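Local coordinates for protein agglutinin alpha chain (Artocarpus integer, PDB 4R6R) that binds D-galactose as a plant lectin, recognising the T-antigen disaccharide Gal-beta1,3-GalNAc and human IgA1, at residues I15-N20 with V54-D59; I65-G70 with T85-K90; V81-F86 with G97-T102. All blocks are in the same frame, centred on the assembly; numbering follows the deposited sequence.

Contact 1: I15-N20 with V54-D59; sequences INLSYN and VKISLD. With EDO (1,2-ethanediol), chain J.
Lys55 reaches over to Asn16 on the polar face of two antiparallel strands, and its NZ donates to Asn16 OD1 at 2.9 Å. The two side chains run side by side in the same direction. Two bends near the end of the lysine (chi3 -76°, chi4 -59°) turn the ammonium back onto the amide oxygen, where it arrives tilted out of the carbonyl plane. A water lies 2.8 Å from Asn16 OD1, placed to donate to it. Lys55 NZ also forms a salt bridge with Glu14, and the other branch of the asparagine amide, ND2, donates to Glu14 and Gln29.

Beneath this pair the backbones are joined by four hydrogen bonds. Ile15 and Ile56 exchange two, the shorter being Ile56 N to Ile15 O at 2.7 Å; Leu17 and Val54 exchange two more, Val54 N donating to Leu17 O at 2.8 Å. Asn16 and Lys55 form the non-hydrogen-bonded pair between them, and there the CA of Asn16 sends a CH toward Val54 O.

On the opposite face the contact is apolar. Leu17 CD1 lies alongside Val54 CG1 at 3.7 Å, the two side chains pointing the same way, while the CB atoms of Ile15 and Ile56 sit 4.3 Å apart. Tyr19 crosses Val54 at roughly a right angle, and CG1 of the valine meets the ring at its edge, 4.1 Å from CE1.

The strand pair is therefore amphipathic: a charged, hydrated network on the Asn16–Lys55 side, and on the other a hydrocarbon surface that packs against Phe28, Phe86 and Tyr96 inside the beta-prism.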
# COMPACT_ATOMS: atom_id res chain seq x y z
N ILE A 15 -13.39 -6.92 19.52
CA ILE A 15 -13.18 -8.38 19.28
C ILE A 15 -13.98 -9.10 20.37
O ILE A 15 -13.88 -8.75 21.57
CB ILE A 15 -11.71 -8.72 19.42
CG1 ILE A 15 -10.94 -8.10 18.23
CG2 ILE A 15 -11.54 -10.19 19.27
CD1 ILE A 15 -9.42 -8.24 18.29
N ASN A 16 -14.79 -10.04 19.93
CA ASN A 16 -15.55 -10.89 20.85
C ASN A 16 -15.07 -12.34 20.69
O ASN A 16 -15.27 -12.94 19.65
CB ASN A 16 -17.02 -10.79 20.53
CG ASN A 16 -17.58 -9.44 20.82
OD1 ASN A 16 -17.81 -9.08 21.97
ND2 ASN A 16 -17.82 -8.69 19.79
N LEU A 17 -14.42 -12.88 21.72
CA LEU A 17 -13.89 -14.23 21.61
C LEU A 17 -14.26 -14.99 22.88
O LEU A 17 -14.78 -14.41 23.87
CB LEU A 17 -12.38 -14.26 21.34
CG LEU A 17 -11.49 -13.72 22.47
CD1 LEU A 17 -11.24 -14.79 23.53
CD2 LEU A 17 -10.14 -13.33 21.89
N SER A 18 -14.18 -16.31 22.77
CA SER A 18 -14.41 -17.11 23.97
C SER A 18 -13.22 -18.00 24.17
O SER A 18 -12.46 -18.29 23.25
CB SER A 18 -15.72 -17.81 23.92
OG SER A 18 -15.66 -18.92 23.01
N TYR A 19 -13.03 -18.45 25.42
CA TYR A 19 -11.88 -19.27 25.77
C TYR A 19 -12.16 -20.11 26.97
O TYR A 19 -13.16 -19.94 27.67
CB TYR A 19 -10.66 -18.35 26.10
CG TYR A 19 -10.87 -17.52 27.37
CD1 TYR A 19 -11.52 -16.30 27.29
CD2 TYR A 19 -10.47 -17.97 28.66
CE1 TYR A 19 -11.78 -15.55 28.43
CE2 TYR A 19 -10.71 -17.19 29.79
CZ TYR A 19 -11.34 -15.98 29.63
OH TYR A 19 -11.62 -15.17 30.76
N ASN A 20 -11.31 -21.13 27.13
CA ASN A 20 -11.43 -22.03 28.30
C ASN A 20 -10.03 -22.04 28.93
O ASN A 20 -9.03 -22.18 28.24
CB ASN A 20 -11.89 -23.38 27.80
CG ASN A 20 -12.18 -24.37 28.92
OD1 ASN A 20 -11.30 -24.65 29.71
ND2 ASN A 20 -13.39 -25.00 28.90
N VAL A 54 -15.47 -13.10 26.24
CA VAL A 54 -14.89 -11.81 26.62
C VAL A 54 -15.09 -10.82 25.46
O VAL A 54 -15.00 -11.17 24.27
CB VAL A 54 -13.42 -11.90 27.05
CG1 VAL A 54 -12.57 -12.35 25.91
CG2 VAL A 54 -12.92 -10.54 27.57
N LYS A 55 -15.38 -9.55 25.84
CA LYS A 55 -15.64 -8.52 24.84
C LYS A 55 -14.51 -7.51 24.98
O LYS A 55 -14.34 -6.93 26.07
CB LYS A 55 -16.98 -7.83 25.10
CG LYS A 55 -17.32 -6.79 24.04
CD LYS A 55 -18.57 -6.02 24.47
CE LYS A 55 -19.80 -6.88 24.25
NZ LYS A 55 -19.88 -7.25 22.80
N ILE A 56 -13.72 -7.33 23.90
CA ILE A 56 -12.61 -6.35 23.92
C ILE A 56 -13.12 -5.20 23.07
O ILE A 56 -13.10 -5.21 21.84
CB ILE A 56 -11.37 -6.97 23.28
CG1 ILE A 56 -10.98 -8.22 24.09
CG2 ILE A 56 -10.24 -5.92 23.06
CD1 ILE A 56 -10.03 -9.15 23.37
N SER A 57 -13.51 -4.14 23.74
CA SER A 57 -14.08 -3.00 23.08
C SER A 57 -13.04 -1.89 22.98
O SER A 57 -12.69 -1.26 23.98
CB SER A 57 -15.32 -2.46 23.89
OG SER A 57 -16.37 -3.40 23.81
N LEU A 58 -12.53 -1.63 21.78
CA LEU A 58 -11.44 -0.67 21.64
C LEU A 58 -11.99 0.72 21.46
O LEU A 58 -13.03 0.90 20.83
CB LEU A 58 -10.60 -0.95 20.41
CG LEU A 58 -10.02 -2.39 20.44
CD1 LEU A 58 -9.12 -2.61 19.20
CD2 LEU A 58 -9.18 -2.63 21.71
N ASP A 59 -11.22 1.71 21.94
CA ASP A 59 -11.63 3.11 21.76
C ASP A 59 -11.19 3.56 20.36
O ASP A 59 -10.24 4.33 20.19
CB ASP A 59 -11.00 3.99 22.90
CG ASP A 59 -11.37 5.47 22.77
OD1 ASP A 59 -12.35 5.76 22.06
OD2 ASP A 59 -10.70 6.32 23.39
C1 EDO J . -16.34 -5.86 28.41
O1 EDO J . -16.51 -4.96 27.30
C2 EDO J . -17.63 -5.95 29.22
O2 EDO J . -18.57 -6.84 28.59
O HOH W 1 -18.46 -11.00 23.85

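Contact 2: I65-G70 with T85-K90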
# COMPACT_ATOMS: atom_id res chain seq x y z
N ILE A 65 -4.55 -2.06 17.97
CA ILE A 65 -3.66 -3.20 18.33
C ILE A 65 -2.23 -2.96 17.79
O ILE A 65 -2.07 -2.62 16.63
CB ILE A 65 -4.23 -4.53 17.83
CG1 ILE A 65 -5.55 -4.81 18.57
CG2 ILE A 65 -3.22 -5.68 18.04
CD1 ILE A 65 -6.44 -5.82 17.81
N MET A 66 -1.27 -3.14 18.68
CA MET A 66 0.17 -3.05 18.38
C MET A 66 0.87 -4.40 18.37
O MET A 66 1.93 -4.57 17.80
CB MET A 66 0.87 -2.07 19.36
CG MET A 66 0.36 -0.64 19.19
SD MET A 66 1.22 0.46 20.39
CE MET A 66 2.94 0.56 19.78
N GLU A 67 0.31 -5.40 19.05
CA GLU A 67 0.93 -6.72 19.07
C GLU A 67 -0.14 -7.75 19.34
O GLU A 67 -0.96 -7.53 20.25
CB GLU A 67 2.03 -6.87 20.16
CG GLU A 67 2.72 -8.24 20.10
CD GLU A 67 3.97 -8.35 20.97
OE1 GLU A 67 4.38 -7.34 21.57
OE2 GLU A 67 4.56 -9.43 21.04
N VAL A 68 -0.14 -8.82 18.55
CA VAL A 68 -0.94 -10.01 18.90
C VAL A 68 0.03 -11.07 19.26
O VAL A 68 0.99 -11.33 18.51
CB VAL A 68 -1.79 -10.45 17.71
CG1 VAL A 68 -2.53 -11.74 18.07
CG2 VAL A 68 -2.72 -9.30 17.31
N SER A 69 -0.17 -11.75 20.39
CA SER A 69 0.76 -12.85 20.72
C SER A 69 -0.08 -13.98 21.34
O SER A 69 -1.28 -13.85 21.59
CB SER A 69 1.85 -12.46 21.71
OG SER A 69 1.27 -11.97 22.90
N GLY A 70 0.58 -15.13 21.49
CA GLY A 70 -0.17 -16.26 22.08
C GLY A 70 0.68 -17.49 22.02
O GLY A 70 1.93 -17.46 21.94
N THR A 85 -3.22 -12.92 23.32
CA THR A 85 -3.13 -11.62 24.02
C THR A 85 -3.08 -10.52 23.00
O THR A 85 -2.39 -10.63 21.98
CB THR A 85 -1.83 -11.56 24.85
OG1 THR A 85 -1.87 -12.65 25.79
CG2 THR A 85 -1.71 -10.19 25.58
N PHE A 86 -3.86 -9.49 23.23
CA PHE A 86 -3.89 -8.30 22.36
C PHE A 86 -3.35 -7.09 23.11
O PHE A 86 -3.94 -6.63 24.12
CB PHE A 86 -5.34 -8.02 21.90
CG PHE A 86 -5.92 -9.11 21.07
CD1 PHE A 86 -5.72 -9.13 19.69
CD2 PHE A 86 -6.67 -10.15 21.66
CE1 PHE A 86 -6.19 -10.18 18.89
CE2 PHE A 86 -7.16 -11.20 20.84
CZ PHE A 86 -6.93 -11.24 19.47
N LYS A 87 -2.22 -6.55 22.65
CA LYS A 87 -1.69 -5.36 23.27
C LYS A 87 -2.01 -4.20 22.35
O LYS A 87 -1.69 -4.25 21.15
CB LYS A 87 -0.17 -5.47 23.43
CG LYS A 87 0.46 -4.20 23.97
CD LYS A 87 1.95 -4.38 23.79
CE LYS A 87 2.68 -3.08 24.03
NZ LYS A 87 4.12 -3.45 24.15
N THR A 88 -2.62 -3.11 22.88
CA THR A 88 -2.88 -1.91 22.09
C THR A 88 -1.99 -0.82 22.62
O THR A 88 -1.17 -1.05 23.56
CB THR A 88 -4.34 -1.39 22.16
OG1 THR A 88 -4.65 -0.95 23.48
CG2 THR A 88 -5.36 -2.50 21.93
N ASN A 89 -2.11 0.35 21.99
CA ASN A 89 -1.38 1.54 22.46
C ASN A 89 -1.85 2.00 23.81
O ASN A 89 -1.20 2.87 24.42
CB ASN A 89 -1.41 2.67 21.42
CG ASN A 89 -2.82 3.07 21.04
OD1 ASN A 89 -3.74 2.25 21.00
ND2 ASN A 89 -2.99 4.32 20.75
N LYS A 90 -2.97 1.48 24.31
CA LYS A 90 -3.53 1.93 25.59
C LYS A 90 -3.43 0.90 26.69
O LYS A 90 -3.23 1.24 27.84
CB LYS A 90 -4.99 2.37 25.38
CG LYS A 90 -5.16 3.48 24.33
CD LYS A 90 -4.34 4.74 24.60
CE LYS A 90 -4.45 5.74 23.46
NZ LYS A 90 -5.53 6.73 23.70
O HOH W 2 4.65 -4.57 21.07
O HOH W 3 0.46 -9.29 22.60
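A classic beta bulge marks the open end, away from the connecting turn, of the hairpin of strands 65-75 and 78-88, much of it within the IgA-binding region, residues 68-89. Met66 and Glu67 both face Lys87, whose carbonyl oxygen accepts from the two successive amides. Met66 N is 2.7 Å from Lys87 O and lies in the carbonyl plane; Glu67 N, at 3.1 Å from the same oxygen, is tilted from it. Past the bulge the pairing is regular, with Lys87 N donating to Glu67 O, and Ser69 and Thr85 exchanging a pair of bonds.

The extra residue shifts the register by one. The side chain of Met66 crosses that of Asn89, just past the end of strand 78-88, at about a right angle, with SD 3.5 Å from Asn89 CA. Next to it Thr88 OG1 accepts from Lys90 N at 3.1 Å in an ST turn, and also bonds to Glu63.

On the outer face, Glu67 and Lys87 both have CG anti to the backbone N, and their extended chains leave OE1 and NZ 4.7 Å apart. A water spans them, donating to Glu67 OE1 at 2.8 Å and accepting weakly from Lys87 NZ. A second water ties Ser69 OG to Thr85 O.

Inward, Val68 lies beside Phe86 and points the same way, its CG2 3.8 Å from the ring atom CD1. Ile65 CD1 comes to that same ring carbon at 3.9 Å, crossing obliquely. This apolar side packs onto Ile12, Ile15 and Leu17 of strand 11-19, while strand 102-108 pairs with the far edge of 65-75 and strand 92-97 flanks 78-88.

Contact 3: V81-F86 with G97-T102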
# COMPACT_ATOMS: atom_id res chain seq x y z
N VAL A 81 -4.70 -22.89 18.65
CA VAL A 81 -4.26 -21.67 19.28
C VAL A 81 -4.80 -21.73 20.72
O VAL A 81 -6.00 -21.61 20.96
CB VAL A 81 -4.85 -20.48 18.54
CG1 VAL A 81 -4.43 -19.16 19.22
CG2 VAL A 81 -4.35 -20.56 17.11
N ARG A 82 -3.89 -22.03 21.63
CA ARG A 82 -4.22 -22.19 23.04
C ARG A 82 -4.44 -20.86 23.80
O ARG A 82 -5.25 -20.84 24.72
CB ARG A 82 -3.15 -23.00 23.77
CG ARG A 82 -3.12 -24.44 23.22
CD ARG A 82 -2.51 -25.43 24.19
NE ARG A 82 -3.52 -25.70 25.23
CZ ARG A 82 -3.27 -26.38 26.35
NH1 ARG A 82 -2.03 -26.87 26.57
NH2 ARG A 82 -4.21 -26.56 27.21
N SER A 83 -3.77 -19.75 23.40
CA SER A 83 -4.01 -18.49 24.05
C SER A 83 -3.78 -17.38 23.05
O SER A 83 -3.05 -17.54 22.09
CB SER A 83 -3.02 -18.33 25.24
OG SER A 83 -3.10 -17.14 25.96
N LEU A 84 -4.41 -16.27 23.37
CA LEU A 84 -4.19 -14.97 22.65
C LEU A 84 -4.09 -13.87 23.65
O LEU A 84 -4.82 -13.81 24.67
CB LEU A 84 -5.35 -14.63 21.72
CG LEU A 84 -5.47 -15.57 20.53
CD1 LEU A 84 -6.82 -15.36 19.82
CD2 LEU A 84 -4.33 -15.30 19.54
N THR A 85 -3.22 -12.92 23.32
CA THR A 85 -3.13 -11.62 24.02
C THR A 85 -3.08 -10.52 23.00
O THR A 85 -2.39 -10.63 21.98
CB THR A 85 -1.83 -11.56 24.85
OG1 THR A 85 -1.87 -12.65 25.79
CG2 THR A 85 -1.71 -10.19 25.58
N PHE A 86 -3.86 -9.49 23.23
CA PHE A 86 -3.89 -8.30 22.36
C PHE A 86 -3.35 -7.09 23.11
O PHE A 86 -3.94 -6.63 24.12
CB PHE A 86 -5.34 -8.02 21.90
CG PHE A 86 -5.92 -9.11 21.07
CD1 PHE A 86 -5.72 -9.13 19.69
CD2 PHE A 86 -6.67 -10.15 21.66
CE1 PHE A 86 -6.19 -10.18 18.89
CE2 PHE A 86 -7.16 -11.20 20.84
CZ PHE A 86 -6.93 -11.24 19.47
N GLY A 97 -7.13 -18.00 27.59
CA GLY A 97 -6.86 -19.40 27.22
C GLY A 97 -5.75 -19.94 28.11
O GLY A 97 -5.65 -19.57 29.32
N VAL A 98 -4.88 -20.76 27.54
CA VAL A 98 -3.83 -21.41 28.28
C VAL A 98 -2.49 -21.03 27.69
O VAL A 98 -2.23 -21.30 26.47
CB VAL A 98 -4.00 -22.95 28.22
CG1 VAL A 98 -2.84 -23.67 28.90
CG2 VAL A 98 -5.33 -23.33 28.83
N THR A 99 -1.64 -20.46 28.52
CA THR A 99 -0.34 -20.02 28.01
C THR A 99 0.72 -21.12 28.05
O THR A 99 1.72 -21.00 28.77
CB THR A 99 0.12 -18.77 28.76
OG1 THR A 99 0.00 -19.00 30.19
CG2 THR A 99 -0.79 -17.57 28.40
N SER A 100 0.46 -22.13 27.25
CA SER A 100 1.32 -23.30 27.20
C SER A 100 1.51 -23.69 25.78
O SER A 100 0.60 -23.59 24.96
CB SER A 100 0.61 -24.50 27.86
OG SER A 100 0.72 -24.33 29.26
N GLY A 101 2.72 -24.17 25.51
CA GLY A 101 3.09 -24.73 24.24
C GLY A 101 4.15 -23.87 23.57
O GLY A 101 5.11 -23.46 24.22
N THR A 102 3.96 -23.60 22.28
CA THR A 102 4.95 -22.84 21.49
C THR A 102 4.47 -21.39 21.37
O THR A 102 3.41 -21.16 20.80
CB THR A 102 5.06 -23.44 20.08
OG1 THR A 102 5.43 -24.83 20.17
CG2 THR A 102 6.14 -22.75 19.25
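Arg82 and Val98 lie side by side and point the same way, where strand 78-88 of the beta-prism fold meets the loop following strand 92-97. The valine sits over one face of the guanidinium: CG1 is 3.6 Å from NH2, displaced toward the rim of the flat group. A bend at chi3 (76°) in the otherwise extended arginine swings the guanidinium over to this methyl. The aliphatic part of Arg82 runs past the loop backbone, with CD 3.7 Å from Ser100 O, and Ser100 CB approaches NH1 obliquely. The side chain meets the loop by van der Waals contact; its NE is bonded to the carbonyl of Thr23, outside the two segments.

Arg82 and Ser83 both face Tyr71 of the partner strand in a classic beta bulge, which leaves both side chains directed toward the loop. Ser83 OG, anti to its own amide nitrogen (chi1 178°), bonds to the carbonyl of Tyr96 and passes 3.4 Å from Thr99 CG2. Thr99 is the centre of an inverse gamma turn that carries the chain away from the strand.

The CA atoms come nearest at Ser83 and Gly97, 4.4 Å apart, and Gly97 CA makes a CH...O contact with Arg82 O at 3.3 Å. Arg82 O also accepts the one hydrogen bond between the two segments: Val98 N donates at 2.8 Å, nearly straight at its hydrogen (167°), yet from well above the carbonyl plane.

In the fold
The contacts belong to two of the three sheets of the beta-prism: contact 1 to the one holding strands 11-19 and 52-57, contacts 2 and 3 to the one built round strand 78-88. Phe86, common to contacts 2 and 3, packs against the neighbouring sheet, its CE2 3.8 Å from Leu17 CD2 and its CE1 3.8 Å from Ile15 CD1. Nearer the sugar end, Tyr19 CD2 packs 3.5 Å from Gly97 N, joining contacts 1 and 3. The bound nitrophenyl galactoside, in a pocket that includes Gly1, Tyr78, Tyr122 and Asp125, lies about 10 Å from the Arg82 side chain and about 13 Å from that of Tyr19.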